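Local coordinates for protein endolysin 2638A (Staphylococcus phage 2638A, PDB 7AQH) that degrades the peptidoglycan of the host cell wall to release mature phage, the part modelled being its C-terminal SH3b cell wall-binding domain, at residues K12-S17 with I49-V54; V77-A82 with K89-I94. One frame throughout, in Å; residues are numbered along the deposited sequence.

Interaction 1: residues K12-S17 with I49-V54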
ATOM      1  N   LYS A  12       3.792   9.425  -3.646  1.00 49.50           N
ATOM      2  CA  LYS A  12       3.173  10.727  -3.454  1.00 49.45           C
ATOM      3  C   LYS A  12       2.800  10.891  -1.989  1.00 54.38           C
ATOM      4  O   LYS A  12       2.351   9.937  -1.346  1.00 53.85           O
ATOM      5  CB  LYS A  12       1.929  10.885  -4.335  1.00 50.54           C
ATOM      6  CG  LYS A  12       1.109  12.128  -4.032  1.00 52.41           C
ATOM      7  CD  LYS A  12      -0.254  12.062  -4.702  1.00 54.44           C
ATOM      8  CE  LYS A  12      -1.040  10.849  -4.226  1.00 55.93           C
ATOM      9  NZ  LYS A  12      -2.364  10.739  -4.900  1.00 61.44           N
ATOM     10  N   ALA A  13       2.989  12.100  -1.471  1.00 52.67           N
ATOM     11  CA  ALA A  13       2.629  12.383  -0.092  1.00 50.88           C
ATOM     12  C   ALA A  13       1.114  12.470   0.042  1.00 52.64           C
ATOM     13  O   ALA A  13       0.430  13.055  -0.803  1.00 55.29           O
ATOM     14  CB  ALA A  13       3.281  13.683   0.380  1.00 52.53           C
ATOM     15  N   GLU A  14       0.592  11.878   1.114  1.00 53.90           N
ATOM     16  CA  GLU A  14      -0.842  11.885   1.376  1.00 58.90           C
ATOM     17  C   GLU A  14      -1.117  11.412   2.794  1.00 59.18           C
ATOM     18  O   GLU A  14      -0.708  10.311   3.178  1.00 56.32           O
ATOM     19  CB  GLU A  14      -1.579  11.007   0.362  1.00 51.87           C
ATOM     20  CG  GLU A  14      -3.060  10.838   0.646  1.00 53.40           C
ATOM     21  CD  GLU A  14      -3.793  10.125  -0.473  1.00 57.28           C
ATOM     22  OE1 GLU A  14      -3.354  10.236  -1.636  1.00 63.16           O
ATOM     23  OE2 GLU A  14      -4.803   9.448  -0.187  1.00 57.08           O
ATOM     24  N   HIS A  15      -1.812  12.229   3.578  1.00 59.59           N
ATOM     25  CA  HIS A  15      -2.084  11.927   4.977  1.00 60.98           C
ATOM     26  C   HIS A  15      -3.562  11.580   5.104  1.00 60.71           C
ATOM     27  O   HIS A  15      -4.421  12.464   5.023  1.00 59.15           O
ATOM     28  CB  HIS A  15      -1.725  13.120   5.861  1.00 62.35           C
ATOM     29  CG  HIS A  15      -0.273  13.480   5.820  1.00 67.11           C
ATOM     30  ND1 HIS A  15       0.719  12.639   6.277  1.00 66.20           N
ATOM     31  CD2 HIS A  15       0.358  14.583   5.348  1.00 68.31           C
ATOM     32  CE1 HIS A  15       1.896  13.213   6.099  1.00 64.96           C
ATOM     33  NE2 HIS A  15       1.705  14.393   5.537  1.00 68.88           N
ATOM     34  N   ALA A  16      -3.854  10.300   5.325  1.00 58.21           N
ATOM     35  CA  ALA A  16      -5.230   9.849   5.487  1.00 54.56           C
ATOM     36  C   ALA A  16      -5.232   8.492   6.181  1.00 53.28           C
ATOM     37  O   ALA A  16      -4.185   7.862   6.361  1.00 56.06           O
ATOM     38  CB  ALA A  16      -5.955   9.784   4.137  1.00 51.44           C
ATOM     39  N   SER A  17      -6.428   8.053   6.571  1.00 49.06           N
ATOM     40  CA  SER A  17      -6.635   6.781   7.250  1.00 53.07           C
ATOM     41  C   SER A  17      -7.284   5.782   6.301  1.00 56.99           C
ATOM     42  O   SER A  17      -8.107   6.149   5.458  1.00 56.37           O
ATOM     43  CB  SER A  17      -7.510   6.940   8.491  1.00 59.38           C
ATOM     44  OG  SER A  17      -8.821   7.334   8.129  1.00 70.52           O
ATOM     45  N   ILE A  49      -5.659   1.867   9.713  1.00 46.76           N
ATOM     46  CA  ILE A  49      -4.316   2.412   9.846  1.00 46.04           C
ATOM     47  C   ILE A  49      -4.293   3.786   9.197  1.00 47.26           C
ATOM     48  O   ILE A  49      -5.142   4.124   8.368  1.00 47.85           O
ATOM     49  CB  ILE A  49      -3.246   1.491   9.212  1.00 47.82           C
ATOM     50  CG1 ILE A  49      -3.561   1.217   7.737  1.00 48.39           C
ATOM     51  CG2 ILE A  49      -3.150   0.180   9.972  1.00 47.52           C
ATOM     52  CD1 ILE A  49      -3.104   2.301   6.783  1.00 52.12           C
ATOM     53  N   LYS A  50      -3.309   4.587   9.584  1.00 49.85           N
ATOM     54  CA  LYS A  50      -3.086   5.903   9.000  1.00 51.51           C
ATOM     55  C   LYS A  50      -1.756   5.896   8.265  1.00 50.96           C
ATOM     56  O   LYS A  50      -0.700   5.709   8.881  1.00 48.18           O
ATOM     57  CB  LYS A  50      -3.122   7.023  10.044  1.00 54.01           C
ATOM     58  CG  LYS A  50      -4.501   7.331  10.600  1.00 60.92           C
ATOM     59  CD  LYS A  50      -4.450   8.542  11.522  1.00 66.56           C
ATOM     60  CE  LYS A  50      -5.825   8.922  12.048  1.00 75.63           C
ATOM     61  NZ  LYS A  50      -6.467   7.839  12.824  1.00 74.14           N
ATOM     62  N   TYR A  51      -1.817   6.092   6.955  1.00 53.62           N
ATOM     63  CA  TYR A  51      -0.654   6.110   6.091  1.00 52.23           C
ATOM     64  C   TYR A  51      -0.256   7.547   5.789  1.00 52.13           C
ATOM     65  O   TYR A  51      -1.055   8.479   5.909  1.00 54.57           O
ATOM     66  CB  TYR A  51      -0.954   5.361   4.795  1.00 48.98           C
ATOM     67  CG  TYR A  51      -2.076   5.974   3.978  1.00 51.47           C
ATOM     68  CD1 TYR A  51      -3.400   5.627   4.212  1.00 54.80           C
ATOM     69  CD2 TYR A  51      -1.810   6.891   2.970  1.00 52.64           C
ATOM     70  CE1 TYR A  51      -4.429   6.176   3.472  1.00 56.98           C
ATOM     71  CE2 TYR A  51      -2.834   7.449   2.221  1.00 55.64           C
ATOM     72  CZ  TYR A  51      -4.141   7.087   2.476  1.00 56.42           C
ATOM     73  OH  TYR A  51      -5.162   7.639   1.732  1.00 55.98           O
ATOM     74  N   ASP A  52       0.997   7.713   5.376  1.00 52.56           N
ATOM     75  CA  ASP A  52       1.551   9.022   5.069  1.00 55.96           C
ATOM     76  C   ASP A  52       2.072   9.124   3.645  1.00 53.85           C
ATOM     77  O   ASP A  52       2.519  10.204   3.241  1.00 53.92           O
ATOM     78  CB  ASP A  52       2.675   9.370   6.056  1.00 57.56           C
ATOM     79  CG  ASP A  52       3.746   8.298   6.120  1.00 59.30           C
ATOM     80  OD1 ASP A  52       3.782   7.434   5.219  1.00 58.71           O
ATOM     81  OD2 ASP A  52       4.551   8.318   7.072  1.00 65.38           O
ATOM     82  N   GLU A  53       2.033   8.037   2.879  1.00 52.06           N
ATOM     83  CA  GLU A  53       2.539   8.037   1.516  1.00 54.08           C
ATOM     84  C   GLU A  53       1.821   6.955   0.724  1.00 51.88           C
ATOM     85  O   GLU A  53       1.479   5.895   1.258  1.00 49.59           O
ATOM     86  CB  GLU A  53       4.055   7.810   1.490  1.00 51.96           C
ATOM     87  CG  GLU A  53       4.695   8.012   0.128  1.00 56.70           C
ATOM     88  CD  GLU A  53       6.174   7.679   0.129  1.00 58.46           C
ATOM     89  OE1 GLU A  53       6.579   6.779   0.896  1.00 61.46           O
ATOM     90  OE2 GLU A  53       6.931   8.319  -0.630  1.00 59.26           O
ATOM     91  N   VAL A  54       1.598   7.233  -0.557  1.00 50.22           N
ATOM     92  CA  VAL A  54       0.958   6.300  -1.475  1.00 49.65           C
ATOM     93  C   VAL A  54       1.939   5.974  -2.590  1.00 46.88           C
ATOM     94  O   VAL A  54       2.655   6.857  -3.076  1.00 50.78           O
ATOM     95  CB  VAL A  54      -0.355   6.869  -2.050  1.00 45.41           C
ATOM     96  CG1 VAL A  54      -1.043   5.834  -2.923  1.00 47.56           C
ATOM     97  CG2 VAL A  54      -1.274   7.325  -0.928  1.00 46.00           C
TER
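With CG of Y51 set between its own backbone N and carbonyl carbon (chi1 62°), the phenol ring swings under the neighbouring strand, while E14 sends CG anti to its backbone N (chi1 174°) and runs on extended to meet it. The two side chains finish in a hydrogen bond from Y51 OH to E14 OE2, 2.7 Å long. The phenol reaches that oxygen on its anti side, well out of the carboxylate plane, and carboxylate and ring planes are inclined by 56°. The other oxygen, E14 OE1, forms a salt bridge with K12 NZ along its own strand, 3.4 Å, the hydrogen bond in it being weak. The carboxylate thus has a phenol on one oxygen and an ammonium group on the other, with the V54 CG2 methyl packed alongside. One face of the Y51 ring carries A16 O near its rim, and CB of A16 packs on Y51 CZ at 3.7 Å.

The backbones run antiparallel. K12 and V54 form a hydrogen-bonded pair, K12 N to V54 O and V54 N to K12 O both measuring 2.9 Å. Y51 N bonds to A16 O at 3.0 Å, whereas the return bond from A16 N to Y51 O is weak. Between A13 and A16 the register slips by one residue, a beta bulge, and E14 N makes only a weak bond to D52 O there. At this slip H15 lays its ring obliquely against D52 CB, on the far side of the sheet from Y51.

The chain turns a corner at D52, and strand 10-20 pairs with strand 48-51 before it and strand 53-57 after it. Y51 and V54 reach on to V63 and V61 of strand 60-66, and I94, the last modelled residue, packs against A16 and Y51.

Interaction 2: residues V77-A82 with K89-I94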
ATOM      1  N   VAL A  77      -3.633  -1.641  -1.967  1.00 47.36           N
ATOM      2  CA  VAL A  77      -4.987  -1.166  -1.704  1.00 50.32           C
ATOM      3  C   VAL A  77      -5.852  -1.288  -2.952  1.00 48.21           C
ATOM      4  O   VAL A  77      -7.074  -1.119  -2.887  1.00 49.19           O
ATOM      5  CB  VAL A  77      -4.970   0.286  -1.190  1.00 48.18           C
ATOM      6  CG1 VAL A  77      -4.265   0.362   0.155  1.00 47.32           C
ATOM      7  CG2 VAL A  77      -4.298   1.199  -2.204  1.00 44.75           C
ATOM      8  N   ARG A  78      -5.232  -1.579  -4.093  1.00 46.77           N
ATOM      9  CA  ARG A  78      -5.989  -1.710  -5.331  1.00 44.27           C
ATOM     10  C   ARG A  78      -5.035  -2.089  -6.454  1.00 45.83           C
ATOM     11  O   ARG A  78      -3.831  -1.824  -6.385  1.00 44.42           O
ATOM     12  CB  ARG A  78      -6.735  -0.417  -5.676  1.00 46.78           C
ATOM     13  CG  ARG A  78      -5.837   0.727  -6.114  1.00 48.16           C
ATOM     14  CD  ARG A  78      -6.558   2.060  -5.991  1.00 49.30           C
ATOM     15  NE  ARG A  78      -7.897   2.011  -6.571  1.00 53.15           N
ATOM     16  CZ  ARG A  78      -8.748   3.032  -6.571  1.00 48.64           C
ATOM     17  NH1 ARG A  78      -8.399   4.188  -6.022  1.00 44.58           N
ATOM     18  NH2 ARG A  78      -9.947   2.898  -7.120  1.00 47.03           N
ATOM     19  N   THR A  79      -5.590  -2.712  -7.490  1.00 47.39           N
ATOM     20  CA  THR A  79      -4.802  -3.078  -8.655  1.00 45.91           C
ATOM     21  C   THR A  79      -4.489  -1.842  -9.493  1.00 46.55           C
ATOM     22  O   THR A  79      -5.192  -0.829  -9.450  1.00 45.84           O
ATOM     23  CB  THR A  79      -5.539  -4.115  -9.502  1.00 44.97           C
ATOM     24  OG1 THR A  79      -6.754  -3.548 -10.007  1.00 49.57           O
ATOM     25  CG2 THR A  79      -5.867  -5.346  -8.670  1.00 40.44           C
ATOM     26  N   TRP A  80      -3.412  -1.937 -10.271  1.00 44.12           N
ATOM     27  CA  TRP A  80      -2.927  -0.799 -11.044  1.00 45.39           C
ATOM     28  C   TRP A  80      -2.266  -1.306 -12.314  1.00 47.12           C
ATOM     29  O   TRP A  80      -1.333  -2.112 -12.249  1.00 48.70           O
ATOM     30  CB  TRP A  80      -1.945   0.034 -10.214  1.00 48.42           C
ATOM     31  CG  TRP A  80      -1.214   1.083 -10.993  1.00 48.72           C
ATOM     32  CD1 TRP A  80      -1.737   2.225 -11.527  1.00 45.63           C
ATOM     33  CD2 TRP A  80       0.183   1.095 -11.311  1.00 46.12           C
ATOM     34  NE1 TRP A  80      -0.753   2.942 -12.164  1.00 46.80           N
ATOM     35  CE2 TRP A  80       0.435   2.269 -12.046  1.00 45.87           C
ATOM     36  CE3 TRP A  80       1.244   0.222 -11.048  1.00 43.74           C
ATOM     37  CZ2 TRP A  80       1.703   2.595 -12.522  1.00 48.84           C
ATOM     38  CZ3 TRP A  80       2.502   0.547 -11.521  1.00 43.36           C
ATOM     39  CH2 TRP A  80       2.721   1.723 -12.249  1.00 44.81           C
ATOM     40  N   ASP A  81      -2.748  -0.835 -13.461  1.00 49.47           N
ATOM     41  CA  ASP A  81      -2.165  -1.176 -14.755  1.00 48.74           C
ATOM     42  C   ASP A  81      -1.157  -0.092 -15.121  1.00 49.57           C
ATOM     43  O   ASP A  81      -1.535   1.046 -15.415  1.00 49.61           O
ATOM     44  CB  ASP A  81      -3.249  -1.310 -15.820  1.00 51.08           C
ATOM     45  CG  ASP A  81      -2.725  -1.898 -17.117  1.00 53.31           C
ATOM     46  OD1 ASP A  81      -1.499  -1.844 -17.348  1.00 55.40           O
ATOM     47  OD2 ASP A  81      -3.543  -2.415 -17.907  1.00 53.61           O
ATOM     48  N   ALA A  82       0.129  -0.451 -15.106  1.00 49.62           N
ATOM     49  CA  ALA A  82       1.179   0.539 -15.318  1.00 46.98           C
ATOM     50  C   ALA A  82       1.124   1.137 -16.717  1.00 52.30           C
ATOM     51  O   ALA A  82       1.464   2.312 -16.900  1.00 52.33           O
ATOM     52  CB  ALA A  82       2.549  -0.088 -15.064  1.00 44.18           C
ATOM     53  N   LYS A  89     -10.881  -1.817  -8.057  1.00 56.17           N
ATOM     54  CA  LYS A  89     -11.689  -1.559  -6.874  1.00 53.21           C
ATOM     55  C   LYS A  89     -10.804  -1.358  -5.650  1.00 53.43           C
ATOM     56  O   LYS A  89      -9.776  -2.021  -5.490  1.00 50.02           O
ATOM     57  CB  LYS A  89     -12.630  -2.737  -6.623  1.00 59.37           C
ATOM     58  CG  LYS A  89     -13.668  -2.498  -5.532  1.00 64.89           C
ATOM     59  CD  LYS A  89     -14.594  -3.695  -5.360  1.00 73.50           C
ATOM     60  CE  LYS A  89     -15.344  -4.017  -6.643  1.00 80.92           C
ATOM     61  NZ  LYS A  89     -16.283  -5.157  -6.430  1.00 95.74           N
ATOM     62  N   LEU A  90     -11.205  -0.432  -4.786  1.00 55.13           N
ATOM     63  CA  LEU A  90     -10.473  -0.177  -3.555  1.00 52.93           C
ATOM     64  C   LEU A  90     -10.796  -1.264  -2.539  1.00 50.44           C
ATOM     65  O   LEU A  90     -11.957  -1.649  -2.368  1.00 48.56           O
ATOM     66  CB  LEU A  90     -10.828   1.196  -2.981  1.00 50.86           C
ATOM     67  CG  LEU A  90      -9.835   1.781  -1.981  1.00 54.89           C
ATOM     68  CD1 LEU A  90      -8.464   1.965  -2.620  1.00 52.03           C
ATOM     69  CD2 LEU A  90     -10.359   3.095  -1.429  1.00 57.04           C
ATOM     70  N   TRP A  91      -9.760  -1.765  -1.864  1.00 52.68           N
ATOM     71  CA  TRP A  91      -9.916  -2.824  -0.873  1.00 51.86           C
ATOM     72  C   TRP A  91     -10.290  -2.297   0.505  1.00 52.74           C
ATOM     73  O   TRP A  91     -10.172  -3.031   1.493  1.00 52.92           O
ATOM     74  CB  TRP A  91      -8.638  -3.665  -0.789  1.00 50.61           C
ATOM     75  CG  TRP A  91      -8.197  -4.238  -2.109  1.00 49.18           C
ATOM     76  CD1 TRP A  91      -8.899  -4.237  -3.279  1.00 46.39           C
ATOM     77  CD2 TRP A  91      -6.953  -4.894  -2.388  1.00 46.85           C
ATOM     78  NE1 TRP A  91      -8.171  -4.851  -4.268  1.00 48.47           N
ATOM     79  CE2 TRP A  91      -6.973  -5.263  -3.748  1.00 47.58           C
ATOM     80  CE3 TRP A  91      -5.826  -5.206  -1.622  1.00 47.11           C
ATOM     81  CZ2 TRP A  91      -5.910  -5.928  -4.357  1.00 49.57           C
ATOM     82  CZ3 TRP A  91      -4.771  -5.866  -2.230  1.00 46.89           C
ATOM     83  CH2 TRP A  91      -4.821  -6.219  -3.584  1.00 49.90           C
ATOM     84  N   GLY A  92     -10.738  -1.053   0.591  1.00 52.71           N
ATOM     85  CA  GLY A  92     -11.096  -0.483   1.871  1.00 49.81           C
ATOM     86  C   GLY A  92     -11.696   0.888   1.679  1.00 51.98           C
ATOM     87  O   GLY A  92     -12.096   1.255   0.572  1.00 53.92           O
ATOM     88  N   GLU A  93     -11.754   1.649   2.769  1.00 52.19           N
ATOM     89  CA  GLU A  93     -12.308   2.993   2.745  1.00 55.58           C
ATOM     90  C   GLU A  93     -11.252   3.995   3.193  1.00 54.10           C
ATOM     91  O   GLU A  93     -10.379   3.680   4.006  1.00 52.60           O
ATOM     92  CB  GLU A  93     -13.547   3.104   3.643  1.00 55.56           C
ATOM     93  CG  GLU A  93     -14.782   2.416   3.083  1.00 57.47           C
ATOM     94  CD  GLU A  93     -15.937   2.417   4.063  1.00 61.41           C
ATOM     95  OE1 GLU A  93     -15.718   2.766   5.243  1.00 64.31           O
ATOM     96  OE2 GLU A  93     -17.060   2.051   3.659  1.00 62.07           O
ATOM     97  N   ILE A  94     -11.341   5.207   2.656  1.00 54.39           N
ATOM     98  CA  ILE A  94     -10.383   6.256   2.990  1.00 51.10           C
ATOM     99  C   ILE A  94     -11.098   7.451   3.606  1.00 53.48           C
ATOM    100  O   ILE A  94     -11.340   7.486   4.812  1.00 60.50           O
ATOM    101  CB  ILE A  94      -9.569   6.681   1.755  1.00 52.08           C
ATOM    102  CG1 ILE A  94      -8.808   5.483   1.183  1.00 54.57           C
ATOM    103  CG2 ILE A  94      -8.606   7.811   2.110  1.00 53.82           C
ATOM    104  CD1 ILE A  94      -8.009   5.800  -0.059  1.00 54.04           C
TER
HETATM  105  O   HOH W   1      -8.299  -3.459  -7.326  1.00 49.89           O
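One water joins the two segments through three bonds: T79 N donates to it at 2.8 Å, it donates to K89 O at 2.8 Å, and W91 NE1 adds a weak third. The direct backbone link is W91 N to V77 O, 2.9 Å and fairly straight at 161°, with the donor tilted from the carbonyl plane. W91 then folds its indole back over the same peptide; CG lies anti to the carbonyl carbon (chi1 -55°), which lays a ring face on V77 O and the V77-R78 link. CA of R78 makes a CH-pi contact over the face of W91, 4.1 Å from the centroid of its five-membered ring.

L90 works from its CD1 methyl, which touches V77 O at 3.4 Å, V77 CB, and one face of the R78 guanidinium toward its rim. That guanidinium is anchored by a hydrogen bond from R78 NH2 to G88 O, while CB of R78 leans on K89 O.

V77 is buried against V61, V63 and F18. The segments thus tie the end of strand 72-77 to the C-terminal tail, whose strand 92-93 goes on to pair with strand 10-20 in the all-beta, SH3-like fold of this SH3b cell wall-binding domain.

Overall arrangement
Both interactions lie toward the surface of this small domain, each with a buried side: Y51 and V54 in interaction 1, V77 in interaction 2. Interaction 1 is antiparallel sheet pairing interrupted by a bulge, supplemented by a phenol-carboxylate bond; interaction 2 joins a strand end and the loop after it to the loop leading into strand 92-93, with a single direct backbone bond, a bridging water and an indole lying over a peptide. The second buries less area, 318 against 545 Å². They meet at the last modelled residue, where I94 CG2 comes within 3.5 Å of Y51 OH; strand 10-20, one side of interaction 1, is also the sheet neighbour of strand 92-93. V61 and V63 touch residues of both contacts.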